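Local coordinates for protein 16.4 kDa salivary peptide (Culex quinquefasciatus, PDB 7KC8) that is of unknown function but adopts a beta-trefoil fold with putative sugar-binding properties and is found in mosquito saliva, at residues Lys11-Ile19 and Cys106-His114. Residues are numbered along the deposited sequence; the frame is centred on the assembly and turned at random.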
loop_
_atom_site.group_PDB
_atom_site.type_symbol
_atom_site.label_atom_id
_atom_site.label_comp_id
_atom_site.label_asym_id
_atom_site.label_seq_id
_atom_site.Cartn_x
_atom_site.Cartn_y
_atom_site.Cartn_z
ATOM N N LYS A 11 -5.745 2.840 6.033
ATOM C CA LYS A 11 -6.400 2.008 7.062
ATOM C C LYS A 11 -7.357 0.998 6.424
ATOM O O LYS A 11 -8.243 1.387 5.715
ATOM C CB LYS A 11 -7.033 2.934 8.098
ATOM C CG LYS A 11 -7.560 2.287 9.361
ATOM C CD LYS A 11 -8.859 2.915 9.793
ATOM C CE LYS A 11 -9.197 2.698 11.247
ATOM N NZ LYS A 11 -9.312 3.980 11.974
ATOM N N PHE A 12 -7.099 -0.275 6.655
ATOM C CA PHE A 12 -7.986 -1.356 6.183
ATOM C C PHE A 12 -9.219 -1.353 7.090
ATOM O O PHE A 12 -9.100 -1.521 8.294
ATOM C CB PHE A 12 -7.230 -2.680 6.188
ATOM C CG PHE A 12 -7.782 -3.739 5.282
ATOM C CD1 PHE A 12 -7.901 -3.522 3.927
ATOM C CD2 PHE A 12 -8.147 -4.966 5.781
ATOM C CE1 PHE A 12 -8.402 -4.504 3.095
ATOM C CE2 PHE A 12 -8.649 -5.949 4.951
ATOM C CZ PHE A 12 -8.777 -5.715 3.611
ATOM N N VAL A 13 -10.373 -1.136 6.486
ATOM C CA VAL A 13 -11.677 -1.005 7.186
ATOM C C VAL A 13 -12.009 -2.236 8.023
ATOM O O VAL A 13 -12.313 -2.074 9.188
ATOM C CB VAL A 13 -12.795 -0.726 6.171
ATOM C CG1 VAL A 13 -14.168 -0.901 6.770
ATOM C CG2 VAL A 13 -12.665 0.652 5.571
ATOM N N ASN A 14 -11.929 -3.416 7.448
ATOM C CA ASN A 14 -12.427 -4.594 8.151
ATOM C C ASN A 14 -11.610 -4.923 9.392
ATOM O O ASN A 14 -12.149 -5.552 10.308
ATOM C CB ASN A 14 -12.444 -5.818 7.226
ATOM C CG ASN A 14 -13.319 -5.625 5.993
ATOM O OD1 ASN A 14 -14.181 -4.743 5.947
ATOM N ND2 ASN A 14 -13.094 -6.456 4.981
ATOM N N ASN A 15 -10.340 -4.493 9.442
ATOM C CA ASN A 15 -9.386 -4.801 10.506
ATOM C C ASN A 15 -9.054 -3.629 11.411
ATOM O O ASN A 15 -8.471 -3.851 12.472
ATOM C CB ASN A 15 -8.041 -5.264 9.921
ATOM C CG ASN A 15 -8.162 -6.466 9.058
ATOM O OD1 ASN A 15 -9.215 -7.106 9.012
ATOM N ND2 ASN A 15 -7.077 -6.816 8.381
ATOM N N ALA A 16 -9.315 -2.399 10.970
ATOM C CA ALA A 16 -8.847 -1.191 11.640
ATOM C C ALA A 16 -7.322 -1.130 11.713
ATOM O O ALA A 16 -6.756 -0.542 12.643
ATOM C CB ALA A 16 -9.462 -1.058 13.033
ATOM N N LYS A 17 -6.639 -1.714 10.732
ATOM C CA LYS A 17 -5.182 -1.772 10.711
ATOM C C LYS A 17 -4.623 -0.821 9.661
ATOM O O LYS A 17 -5.067 -0.834 8.506
ATOM C CB LYS A 17 -4.692 -3.195 10.433
ATOM C CG LYS A 17 -4.962 -4.187 11.555
ATOM C CD LYS A 17 -4.181 -3.848 12.832
ATOM C CE LYS A 17 -4.234 -5.007 13.823
ATOM N NZ LYS A 17 -3.182 -4.893 14.866
ATOM N N HIS A 18 -3.622 -0.063 10.064
ATOM C CA HIS A 18 -2.887 0.791 9.115
ATOM C C HIS A 18 -1.692 -0.004 8.605
ATOM O O HIS A 18 -1.299 -0.939 9.231
ATOM C CB HIS A 18 -2.353 2.040 9.791
ATOM C CG HIS A 18 -3.384 2.996 10.255
ATOM N ND1 HIS A 18 -3.559 4.201 9.681
ATOM C CD2 HIS A 18 -4.257 2.942 11.265
ATOM C CE1 HIS A 18 -4.508 4.837 10.302
ATOM N NE2 HIS A 18 -4.944 4.092 11.256
ATOM N N ILE A 19 -1.199 0.334 7.433
ATOM C CA ILE A 19 0.035 -0.248 6.920
ATOM C C ILE A 19 1.206 0.364 7.680
ATOM O O ILE A 19 1.499 1.552 7.520
ATOM C CB ILE A 19 0.187 -0.003 5.412
ATOM C CG1 ILE A 19 -0.956 -0.618 4.615
ATOM C CG2 ILE A 19 1.502 -0.576 4.918
ATOM C CD1 ILE A 19 -0.879 -0.261 3.139
ATOM N N CYS A 106 -6.053 -7.676 -5.166
ATOM C CA CYS A 106 -6.454 -6.602 -4.235
ATOM C C CYS A 106 -5.454 -6.436 -3.101
ATOM O O CYS A 106 -4.985 -7.419 -2.582
ATOM C CB CYS A 106 -7.817 -6.890 -3.628
ATOM S SG CYS A 106 -9.016 -7.462 -4.848
ATOM N N LEU A 107 -5.145 -5.197 -2.771
ATOM C CA LEU A 107 -4.332 -4.986 -1.573
ATOM C C LEU A 107 -5.255 -5.174 -0.368
ATOM O O LEU A 107 -6.382 -4.692 -0.372
ATOM C CB LEU A 107 -3.685 -3.614 -1.581
ATOM C CG LEU A 107 -2.756 -3.422 -0.400
ATOM C CD1 LEU A 107 -1.485 -4.217 -0.591
ATOM C CD2 LEU A 107 -2.473 -1.956 -0.202
ATOM N N VAL A 108 -4.727 -5.827 0.643
ATOM C CA VAL A 108 -5.520 -6.212 1.823
ATOM C C VAL A 108 -4.581 -6.392 3.016
ATOM O O VAL A 108 -3.406 -6.584 2.818
ATOM C CB VAL A 108 -6.180 -7.538 1.422
ATOM C CG1 VAL A 108 -5.765 -8.724 2.259
ATOM C CG2 VAL A 108 -7.665 -7.440 1.176
ATOM N N ILE A 109 -5.111 -6.221 4.218
ATOM C CA ILE A 109 -4.375 -6.600 5.450
ATOM C C ILE A 109 -5.072 -7.862 5.954
ATOM O O ILE A 109 -6.248 -7.824 6.164
ATOM C CB ILE A 109 -4.305 -5.467 6.475
ATOM C CG1 ILE A 109 -3.530 -4.277 5.929
ATOM C CG2 ILE A 109 -3.700 -5.977 7.761
ATOM C CD1 ILE A 109 -3.301 -3.209 6.929
ATOM N N SER A 110 -4.334 -8.944 6.127
ATOM C CA SER A 110 -4.913 -10.232 6.481
ATOM C C SER A 110 -5.289 -10.289 7.959
ATOM O O SER A 110 -4.948 -9.411 8.759
ATOM C CB SER A 110 -3.945 -11.370 6.171
ATOM O OG SER A 110 -3.096 -11.600 7.285
ATOM N N GLY A 111 -6.006 -11.358 8.314
ATOM C CA GLY A 111 -6.380 -11.577 9.702
ATOM C C GLY A 111 -5.189 -11.685 10.634
ATOM O O GLY A 111 -5.269 -11.273 11.795
ATOM N N SER A 112 -4.067 -12.211 10.141
ATOM C CA SER A 112 -2.827 -12.294 10.903
ATOM C C SER A 112 -1.898 -11.083 10.691
ATOM O O SER A 112 -0.694 -11.185 10.969
ATOM C CB SER A 112 -2.088 -13.584 10.547
ATOM O OG SER A 112 -1.788 -13.621 9.157
ATOM N N ASP A 113 -2.423 -9.961 10.184
ATOM C CA ASP A 113 -1.725 -8.686 10.007
ATOM C C ASP A 113 -0.742 -8.659 8.834
ATOM O O ASP A 113 0.022 -7.699 8.712
ATOM C CB ASP A 113 -0.982 -8.259 11.280
ATOM C CG ASP A 113 -1.878 -8.226 12.500
ATOM O OD1 ASP A 113 -3.073 -7.893 12.373
ATOM O OD2 ASP A 113 -1.376 -8.519 13.602
ATOM N N HIS A 114 -0.723 -9.681 7.981
ATOM C CA HIS A 114 0.091 -9.641 6.774
ATOM C C HIS A 114 -0.464 -8.627 5.778
ATOM O O HIS A 114 -1.683 -8.470 5.644
ATOM C CB HIS A 114 0.133 -11.020 6.114
ATOM C CG HIS A 114 0.954 -12.026 6.858
ATOM N ND1 HIS A 114 0.462 -12.747 7.926
ATOM C CD2 HIS A 114 2.236 -12.434 6.685
ATOM C CE1 HIS A 114 1.406 -13.548 8.384
ATOM N NE2 HIS A 114 2.491 -13.375 7.650
#
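Phe-12 lays one face of its ring over the backbone between Val-108 and Ile-109, with Ile-109 N 3.5 Å above the ring plane and over its centre. The ring gets there with CG anti to the backbone N (chi1 -158°), and Trp-128 meets it edge-to-face from outside the two segments. Ile-109, the largest contributor of buried surface, runs alongside Phe-12 but points the other way, its CB 3.9 Å from Phe-12 CD2. Its CD1 reaches into the hairpin joining strands 8-12 and 17-21, 3.4 Å from Lys-17 O and 3.8 Å from Lys-17 CB. A G1 beta bulge there places Ala-16 and Lys-17 across from Phe-12. Deeper in, Ile-19 CD1 and Leu-107 CD2 meet tip to tip at 4.1 Å.

Toward solvent the contact thins to polar groups. Asn-15 ND2 gives a weak, bent hydrogen bond to Ile-109 O (2.6 Å, 126° at the hydrogen). Beyond it the Lys-17 chain, bent at chi2 (-65°), crosses Asp-113 obliquely; the salt bridge from NZ to Asp-113 OD1 is long at 3.9 Å, and Asp-36 is the stronger partner of this ammonium. Asp-113 closes the type I turn that begins at Ser-110.

Thus two antiparallel hairpins of the trefoil, 87 residues apart in sequence, are joined through apolar side chains and a ring laid on backbone, while on the solvent side the bent hydrogen bond from the Asn-15 amide and the lysine charge shared with Asp-36 suggest a modest electrostatic contribution.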